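Local atomic coordinates of MutT/nudix family protein (PDB entry 4HFQ), a protein that probably hydrolyses UDP-linked precursors of peptidoglycan biosynthesis as a Nudix-family UDP-X diphosphatase, cleaving within the diphosphate. Residues A[128-139]-A[179-190]; A[69-77]-A[93-101]. All blocks are in the same frame, centred on the assembly; numbering follows the deposited sequence. Where two conformers were deposited one is given.

Interaction 1: residues A[128-139]-A[179-190]; sequences LAVFDTNRFQLQ and EKRITKEQIELL. With EDO (1,2-ethanediol), chain C.
Q186 lays its aliphatic stem over two phenylalanine rings at once. Its CG sits 3.8 Å above the centroid of the F131 ring, almost on the ring normal, and 4.1 Å from the centroid of F136, nearer that ring's rim; both are CH-pi contacts. A129 CB covers the other face of F131 and R135 CG the other face of F136. With CG beside its own backbone N (chi1 -74°) and the chain straight beyond, Q186 carries its amide past the rings to Q137.

There the two glutamines exchange bonds: Q186 NE2 donates to Q137 OE1 (2.8 Å), and Q137 NE2 returns one to Q186 OE1 (2.9 Å). The amide planes are turned 46° apart, and each donor approaches tilted from the acceptor's carbonyl plane. An amide can donate and accept at once, which suits glutamine to both places. Q137 NE2 also donates almost straight to the backbone E179 O (3.0 Å), while Q186 OE1 additionally accepts from T183 N. Since Q186 N donates to T183 OG1, T183 and Q186 form a capping box at the start of helix 184-194. Further along, Q139 NE2 reaches a lone pair of K180 O (3.1 Å) in the carbonyl plane. K180 NZ donates to L138 O and also to the carbonyls of K60 and E57 of the second subunit, tying this loop to that subunit.

At the apolar end, L190 CG meets the F131 ring edge at CE2 (4.0 Å), and L190 CD2 packs on L128 CB (3.7 Å). The last helix, 184-194, runs roughly antiparallel to strand 128-132, at 147° over its residues 184-190. The beta bulge of that strand at L128 and A129 faces V147 of strand 143-153, with strand 201-202 pairing along the same strand.

Interaction 2: residues A[69-77]-A[93-101]; sequences LMDVRAWIV and WALPGGFGE. With SO4 (sulfate ion), chain F.
R73 CB lies 3.8 Å from P96 O and near L95 CD1. A bend at chi2 (-70°) turns the chain back along the neighbouring strand, bringing CD to 3.5 Å from L95 O. The guanidinium then lies flat over backbone, CZ 3.6 Å from G98 N, with G97 C beneath the same face. At its edge, NE and NH2 grip the carboxylate of D71 side-on, NE to OD2 at 2.9 Å and NH2 to OD1, each on a syn lone pair. NH1 points the other way and donates to L95 O (2.9 Å), in the guanidinium plane, and to sulfate O4 (2.9 Å).

Beneath this, the strands pair antiparallel. V72 and G98 form the hydrogen-bonded pair, A74 N binds P96 O, and G100 N binds M70 O. Glycine suits G97 because a side chain there would collide with V72 O, and G98 because its backbone angles would jam one against the preceding carbonyl. G98 probably opens the Nudix box.

D71 also bridges to K145, so its acid is shared between two basic groups. Fixed at D71 and L95, R73 still offers NH1 to an anion. The sulfate, probably from the crystallisation liquor, indicates that NH1 can bind one; a role toward a substrate phosphate is only a possibility.

Interaction 2 comes first along the chain and closes before interaction 1 opens; their centres lie about 11 Å apart, both within the Nudix domain. They belong to one mixed sheet: strand 143-153 pairs with strand 69-78 on one side and strand 120-132 on the other. W75 of interaction 2 joins them, its ring packing against I187 and L190 of the last helix and against L128, while I182 CD1 meets L95 CD1. The apolar core is therefore continuous from the strand pair leading into the Nudix box to the last helix. Both contacts also reach the second subunit, through M70 and F99 in one and L138, Q139 and K180 in the other.

Interaction 1: residues A[128-139]-A[179-190]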
# COMPACT_ATOMS: atom_id res chain seq x y z
N LEU A 128 -4.27 3.43 -15.29
CA LEU A 128 -4.27 4.90 -15.35
C LEU A 128 -3.59 5.54 -14.14
O LEU A 128 -2.98 6.60 -14.25
CB LEU A 128 -5.69 5.45 -15.49
CG LEU A 128 -6.44 5.00 -16.74
CD1 LEU A 128 -7.90 5.36 -16.57
CD2 LEU A 128 -5.90 5.64 -18.01
N ALA A 129 -3.74 4.92 -12.96
CA ALA A 129 -3.26 5.54 -11.73
C ALA A 129 -3.06 4.50 -10.68
O ALA A 129 -3.79 3.49 -10.63
CB ALA A 129 -4.25 6.56 -11.20
N VAL A 130 -2.11 4.78 -9.78
CA VAL A 130 -2.07 4.09 -8.48
C VAL A 130 -2.11 5.19 -7.42
O VAL A 130 -1.13 5.93 -7.25
CB VAL A 130 -0.82 3.20 -8.29
CG1 VAL A 130 -0.92 2.46 -6.96
CG2 VAL A 130 -0.69 2.19 -9.42
N PHE A 131 -3.26 5.34 -6.78
CA PHE A 131 -3.47 6.37 -5.74
C PHE A 131 -3.18 5.84 -4.34
O PHE A 131 -3.48 4.68 -4.01
CB PHE A 131 -4.92 6.87 -5.74
CG PHE A 131 -5.34 7.62 -6.98
CD1 PHE A 131 -4.75 8.82 -7.32
CD2 PHE A 131 -6.38 7.13 -7.76
CE1 PHE A 131 -5.18 9.54 -8.44
CE2 PHE A 131 -6.81 7.84 -8.88
CZ PHE A 131 -6.21 9.04 -9.21
N ASP A 132 -2.66 6.73 -3.50
CA ASP A 132 -2.50 6.47 -2.07
C ASP A 132 -3.75 6.99 -1.36
O ASP A 132 -3.98 8.22 -1.34
CB ASP A 132 -1.25 7.21 -1.57
CG ASP A 132 -0.99 7.02 -0.08
OD1 ASP A 132 -1.68 6.25 0.60
OD2 ASP A 132 -0.06 7.70 0.38
N THR A 133 -4.53 6.11 -0.75
CA THR A 133 -5.73 6.60 -0.04
C THR A 133 -5.42 7.51 1.12
O THR A 133 -6.24 8.35 1.49
CB THR A 133 -6.67 5.48 0.43
OG1 THR A 133 -5.95 4.61 1.33
CG2 THR A 133 -7.22 4.68 -0.73
N ASN A 134 -4.22 7.40 1.68
CA ASN A 134 -3.86 8.33 2.76
C ASN A 134 -3.80 9.76 2.28
O ASN A 134 -4.03 10.68 3.07
CB ASN A 134 -2.53 7.94 3.43
CG ASN A 134 -2.70 6.90 4.51
OD1 ASN A 134 -3.69 6.20 4.60
ND2 ASN A 134 -1.67 6.78 5.35
N ARG A 135 -3.52 9.95 0.99
CA ARG A 135 -3.51 11.29 0.38
C ARG A 135 -4.91 11.80 0.04
O ARG A 135 -5.25 12.94 0.36
CB ARG A 135 -2.62 11.30 -0.87
CG ARG A 135 -2.65 12.62 -1.65
CD ARG A 135 -1.60 12.61 -2.75
NE ARG A 135 -0.25 12.57 -2.22
CZ ARG A 135 0.46 13.64 -1.88
NH1 ARG A 135 -0.05 14.85 -2.02
NH2 ARG A 135 1.68 13.51 -1.37
N PHE A 136 -5.72 10.95 -0.58
CA PHE A 136 -6.98 11.42 -1.19
C PHE A 136 -8.22 11.15 -0.37
O PHE A 136 -9.22 11.85 -0.55
CB PHE A 136 -7.16 10.80 -2.57
CG PHE A 136 -6.23 11.35 -3.60
CD1 PHE A 136 -6.54 12.53 -4.28
CD2 PHE A 136 -5.02 10.71 -3.88
CE1 PHE A 136 -5.67 13.04 -5.23
CE2 PHE A 136 -4.15 11.23 -4.81
CZ PHE A 136 -4.47 12.39 -5.50
N GLN A 137 -8.21 10.12 0.45
CA GLN A 137 -9.39 9.73 1.20
C GLN A 137 -8.95 8.94 2.43
O GLN A 137 -9.24 7.74 2.58
CB GLN A 137 -10.34 8.93 0.32
CG GLN A 137 -9.75 7.66 -0.35
CD GLN A 137 -9.57 7.76 -1.86
OE1 GLN A 137 -8.48 7.52 -2.39
NE2 GLN A 137 -10.65 8.07 -2.58
N LEU A 138 -8.29 9.65 3.33
CA LEU A 138 -7.72 9.03 4.51
C LEU A 138 -8.76 8.21 5.26
O LEU A 138 -9.91 8.63 5.44
CB LEU A 138 -7.11 10.09 5.42
CG LEU A 138 -6.45 9.56 6.70
CD1 LEU A 138 -5.24 8.68 6.43
CD2 LEU A 138 -6.06 10.74 7.59
N GLN A 139 -8.35 7.03 5.70
CA GLN A 139 -9.24 6.10 6.39
C GLN A 139 -8.39 5.14 7.23
O GLN A 139 -7.15 5.16 7.14
CB GLN A 139 -10.17 5.38 5.41
CG GLN A 139 -9.42 4.74 4.25
CD GLN A 139 -10.35 4.28 3.16
OE1 GLN A 139 -10.93 3.21 3.24
NE2 GLN A 139 -10.51 5.12 2.13
N GLU A 179 -16.75 9.06 -1.28
CA GLU A 179 -15.42 9.63 -1.30
C GLU A 179 -14.33 8.70 -0.77
O GLU A 179 -13.18 8.81 -1.20
CB GLU A 179 -15.38 10.97 -0.58
CG GLU A 179 -16.11 12.06 -1.36
CD GLU A 179 -15.99 13.43 -0.75
OE1 GLU A 179 -16.50 13.61 0.36
OE2 GLU A 179 -15.39 14.33 -1.40
N LYS A 180 -14.68 7.77 0.11
CA LYS A 180 -13.70 6.80 0.60
C LYS A 180 -13.28 5.84 -0.50
O LYS A 180 -12.23 5.19 -0.40
CB LYS A 180 -14.25 6.02 1.80
CG LYS A 180 -14.61 6.88 3.01
CD LYS A 180 -13.39 7.38 3.77
CE LYS A 180 -13.86 8.27 4.92
NZ LYS A 180 -12.85 8.37 6.00
N ARG A 181 -14.07 5.80 -1.58
CA ARG A 181 -13.79 4.94 -2.75
C ARG A 181 -13.25 5.68 -3.95
O ARG A 181 -12.38 5.16 -4.67
CB ARG A 181 -15.04 4.15 -3.15
CG ARG A 181 -15.54 3.26 -2.03
CD ARG A 181 -16.86 2.59 -2.36
NE ARG A 181 -17.37 2.00 -1.13
CZ ARG A 181 -18.64 1.69 -0.91
NH1 ARG A 181 -19.54 1.88 -1.86
NH2 ARG A 181 -19.00 1.17 0.26
N ILE A 182 -13.74 6.90 -4.19
CA ILE A 182 -13.25 7.73 -5.27
C ILE A 182 -13.68 9.16 -5.01
O ILE A 182 -14.79 9.39 -4.51
CB ILE A 182 -13.73 7.25 -6.68
CG1 ILE A 182 -12.76 7.70 -7.78
CG2 ILE A 182 -15.19 7.66 -6.96
CD1 ILE A 182 -11.39 7.04 -7.75
N THR A 183 -12.80 10.11 -5.32
CA THR A 183 -13.14 11.52 -5.14
C THR A 183 -13.25 12.24 -6.48
O THR A 183 -12.74 11.78 -7.51
CB THR A 183 -12.11 12.28 -4.26
OG1 THR A 183 -10.88 12.42 -4.99
CG2 THR A 183 -11.84 11.56 -2.93
N LYS A 184 -13.84 13.43 -6.46
CA LYS A 184 -13.95 14.24 -7.67
C LYS A 184 -12.57 14.60 -8.21
O LYS A 184 -12.33 14.56 -9.44
CB LYS A 184 -14.77 15.50 -7.37
CG LYS A 184 -14.94 16.41 -8.58
CD LYS A 184 -15.94 17.52 -8.29
CE LYS A 184 -16.02 18.49 -9.45
NZ LYS A 184 -17.19 19.40 -9.24
N GLU A 185 -11.64 14.93 -7.32
CA GLU A 185 -10.30 15.24 -7.74
C GLU A 185 -9.66 14.05 -8.47
O GLU A 185 -9.00 14.23 -9.49
CB GLU A 185 -9.44 15.66 -6.55
CG GLU A 185 -8.07 16.11 -6.97
CD GLU A 185 -7.14 16.44 -5.82
OE1 GLU A 185 -7.50 16.21 -4.65
OE2 GLU A 185 -6.03 16.93 -6.11
N GLN A 186 -9.86 12.85 -7.94
CA GLN A 186 -9.30 11.68 -8.60
C GLN A 186 -9.94 11.48 -9.97
O GLN A 186 -9.22 11.19 -10.93
CB GLN A 186 -9.50 10.44 -7.73
CG GLN A 186 -8.58 10.38 -6.51
CD GLN A 186 -8.94 9.29 -5.53
OE1 GLN A 186 -10.11 8.97 -5.32
NE2 GLN A 186 -7.90 8.67 -4.93
N ILE A 187 -11.27 11.63 -10.06
CA ILE A 187 -11.96 11.48 -11.34
C ILE A 187 -11.43 12.49 -12.36
O ILE A 187 -11.20 12.15 -13.52
CB ILE A 187 -13.49 11.57 -11.16
CG1 ILE A 187 -13.97 10.29 -10.45
CG2 ILE A 187 -14.18 11.73 -12.52
CD1 ILE A 187 -15.41 10.29 -10.02
N GLU A 188 -11.18 13.72 -11.91
CA GLU A 188 -10.65 14.73 -12.81
C GLU A 188 -9.24 14.41 -13.30
O GLU A 188 -8.93 14.58 -14.48
CB GLU A 188 -10.77 16.12 -12.18
CG GLU A 188 -12.23 16.58 -12.12
CD GLU A 188 -12.46 17.89 -11.38
OE1 GLU A 188 -11.56 18.36 -10.66
OE2 GLU A 188 -13.58 18.45 -11.52
N LEU A 189 -8.39 13.94 -12.38
CA LEU A 189 -7.04 13.47 -12.72
C LEU A 189 -7.10 12.34 -13.73
O LEU A 189 -6.37 12.33 -14.73
CB LEU A 189 -6.34 12.97 -11.46
CG LEU A 189 -5.04 13.57 -10.92
CD1 LEU A 189 -5.00 15.09 -10.97
CD2 LEU A 189 -4.83 13.08 -9.51
N LEU A 190 -7.95 11.36 -13.45
CA LEU A 190 -8.12 10.19 -14.32
C LEU A 190 -8.55 10.57 -15.73
O LEU A 190 -8.06 9.99 -16.68
CB LEU A 190 -9.11 9.21 -13.71
CG LEU A 190 -8.57 8.48 -12.47
CD1 LEU A 190 -9.74 7.88 -11.74
CD2 LEU A 190 -7.56 7.43 -12.92
C1 EDO C . -18.99 8.65 1.35
O1 EDO C . -18.67 9.94 0.79
C2 EDO C . -17.73 7.92 1.81
O2 EDO C . -17.45 6.74 1.03
O HOH W 1 -9.40 13.57 -2.99

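Interaction 2: residues A[69-77]-A[93-101]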
# COMPACT_ATOMS: atom_id res chain seq x y z
N LEU A 69 -3.04 -2.12 1.67
CA LEU A 69 -3.94 -3.10 1.07
C LEU A 69 -4.29 -2.74 -0.37
O LEU A 69 -4.17 -1.58 -0.78
CB LEU A 69 -5.22 -3.19 1.89
CG LEU A 69 -5.06 -3.58 3.36
CD1 LEU A 69 -6.43 -3.56 4.04
CD2 LEU A 69 -4.43 -4.95 3.47
N MET A 70 -4.67 -3.75 -1.15
CA MET A 70 -5.10 -3.55 -2.54
C MET A 70 -6.56 -3.11 -2.64
O MET A 70 -7.45 -3.71 -2.02
CB MET A 70 -4.91 -4.83 -3.37
CG MET A 70 -5.45 -4.74 -4.80
SD MET A 70 -5.14 -6.23 -5.78
CE MET A 70 -3.75 -6.83 -4.83
N ASP A 71 -6.78 -2.05 -3.41
CA ASP A 71 -8.12 -1.71 -3.91
C ASP A 71 -7.98 -1.56 -5.41
O ASP A 71 -6.99 -1.01 -5.92
CB ASP A 71 -8.62 -0.41 -3.27
CG ASP A 71 -10.00 -0.00 -3.74
OD1 ASP A 71 -10.99 -0.49 -3.18
OD2 ASP A 71 -10.10 0.83 -4.68
N VAL A 72 -8.96 -2.09 -6.13
CA VAL A 72 -8.98 -1.99 -7.61
C VAL A 72 -10.24 -1.27 -8.07
O VAL A 72 -11.31 -1.44 -7.48
CB VAL A 72 -8.83 -3.36 -8.33
CG1 VAL A 72 -7.47 -3.97 -8.01
CG2 VAL A 72 -9.97 -4.33 -7.98
N ARG A 73 -10.09 -0.46 -9.12
CA ARG A 73 -11.20 0.31 -9.67
C ARG A 73 -11.13 0.27 -11.18
O ARG A 73 -10.04 0.18 -11.76
CB ARG A 73 -11.19 1.77 -9.22
CG ARG A 73 -11.34 1.97 -7.71
CD ARG A 73 -12.74 1.63 -7.25
NE ARG A 73 -12.73 1.18 -5.86
CZ ARG A 73 -13.81 0.83 -5.17
NH1 ARG A 73 -15.02 0.93 -5.71
NH2 ARG A 73 -13.69 0.40 -3.93
N ALA A 74 -12.31 0.38 -11.81
CA ALA A 74 -12.44 0.38 -13.26
C ALA A 74 -12.89 1.75 -13.76
O ALA A 74 -13.87 2.30 -13.28
CB ALA A 74 -13.44 -0.67 -13.70
N TRP A 75 -12.17 2.24 -14.76
CA TRP A 75 -12.49 3.47 -15.47
C TRP A 75 -12.98 3.10 -16.85
O TRP A 75 -12.22 2.66 -17.70
CB TRP A 75 -11.24 4.32 -15.55
CG TRP A 75 -11.39 5.60 -16.30
CD1 TRP A 75 -11.13 5.85 -17.65
CD2 TRP A 75 -11.81 6.88 -15.74
NE1 TRP A 75 -11.34 7.18 -17.93
CE2 TRP A 75 -11.76 7.85 -16.83
CE3 TRP A 75 -12.21 7.31 -14.46
CZ2 TRP A 75 -12.12 9.18 -16.65
CZ3 TRP A 75 -12.55 8.65 -14.30
CH2 TRP A 75 -12.49 9.57 -15.37
N ILE A 76 -14.30 3.22 -17.02
CA ILE A 76 -15.01 2.80 -18.24
C ILE A 76 -15.68 4.04 -18.83
O ILE A 76 -16.54 4.63 -18.19
CB ILE A 76 -16.07 1.75 -17.88
CG1 ILE A 76 -15.41 0.51 -17.22
CG2 ILE A 76 -16.89 1.35 -19.10
CD1 ILE A 76 -16.31 -0.25 -16.28
N VAL A 77 -15.24 4.43 -20.02
CA VAL A 77 -15.81 5.62 -20.68
C VAL A 77 -16.57 5.23 -21.93
O VAL A 77 -16.04 4.50 -22.77
CB VAL A 77 -14.72 6.65 -21.05
CG1 VAL A 77 -15.29 7.82 -21.87
CG2 VAL A 77 -14.02 7.17 -19.79
N TRP A 93 -21.98 7.28 -5.17
CA TRP A 93 -21.54 6.58 -6.36
C TRP A 93 -20.05 6.43 -6.37
O TRP A 93 -19.34 7.29 -5.86
CB TRP A 93 -21.95 7.39 -7.59
CG TRP A 93 -23.45 7.51 -7.75
CD1 TRP A 93 -24.31 8.39 -7.10
CD2 TRP A 93 -24.29 6.74 -8.65
NE1 TRP A 93 -25.61 8.19 -7.52
CE2 TRP A 93 -25.66 7.23 -8.46
CE3 TRP A 93 -24.06 5.73 -9.58
CZ2 TRP A 93 -26.73 6.70 -9.18
CZ3 TRP A 93 -25.14 5.20 -10.28
CH2 TRP A 93 -26.44 5.69 -10.09
N ALA A 94 -19.58 5.36 -7.01
CA ALA A 94 -18.12 5.16 -7.16
C ALA A 94 -17.83 4.41 -8.45
O ALA A 94 -18.72 3.84 -9.07
CB ALA A 94 -17.54 4.39 -5.98
N LEU A 95 -16.55 4.39 -8.83
CA LEU A 95 -16.12 3.53 -9.95
C LEU A 95 -16.29 2.08 -9.52
O LEU A 95 -16.08 1.77 -8.33
CB LEU A 95 -14.64 3.76 -10.29
CG LEU A 95 -14.19 5.17 -10.67
CD1 LEU A 95 -12.68 5.23 -10.77
CD2 LEU A 95 -14.79 5.57 -12.00
N PRO A 96 -16.67 1.18 -10.44
CA PRO A 96 -16.74 -0.24 -10.08
C PRO A 96 -15.39 -0.73 -9.54
O PRO A 96 -14.35 -0.24 -9.95
CB PRO A 96 -17.07 -0.94 -11.41
CG PRO A 96 -17.76 0.13 -12.22
CD PRO A 96 -17.05 1.40 -11.85
N GLY A 97 -15.45 -1.66 -8.60
CA GLY A 97 -14.23 -2.25 -8.02
C GLY A 97 -14.45 -2.64 -6.58
O GLY A 97 -15.58 -2.92 -6.14
N GLY A 98 -13.36 -2.67 -5.82
CA GLY A 98 -13.39 -3.16 -4.45
C GLY A 98 -12.02 -3.65 -4.06
O GLY A 98 -11.06 -3.45 -4.76
N PHE A 99 -11.92 -4.29 -2.91
CA PHE A 99 -10.62 -4.77 -2.48
C PHE A 99 -10.13 -5.89 -3.40
O PHE A 99 -10.93 -6.61 -4.01
CB PHE A 99 -10.61 -5.14 -0.97
CG PHE A 99 -11.34 -6.41 -0.65
CD1 PHE A 99 -10.67 -7.63 -0.73
CD2 PHE A 99 -12.67 -6.40 -0.24
CE1 PHE A 99 -11.33 -8.82 -0.42
CE2 PHE A 99 -13.34 -7.59 0.06
CZ PHE A 99 -12.67 -8.80 -0.04
N GLY A 100 -8.81 -5.98 -3.53
CA GLY A 100 -8.16 -7.07 -4.28
C GLY A 100 -8.20 -8.35 -3.48
O GLY A 100 -7.76 -8.38 -2.35
N GLU A 101 -8.75 -9.40 -4.07
CA GLU A 101 -8.88 -10.69 -3.40
C GLU A 101 -7.66 -11.54 -3.64
O GLU A 101 -7.13 -11.59 -4.74
CB GLU A 101 -10.11 -11.42 -3.92
CG GLU A 101 -11.39 -10.69 -3.53
CD GLU A 101 -12.66 -11.44 -3.89
OE1 GLU A 101 -12.61 -12.67 -4.10
OE2 GLU A 101 -13.72 -10.77 -3.95
S SO4 F . -18.48 -0.70 -5.10
O1 SO4 F . -19.82 -0.62 -4.45
O2 SO4 F . -17.88 -2.02 -4.79
O3 SO4 F . -18.62 -0.55 -6.56
O4 SO4 F . -17.60 0.38 -4.61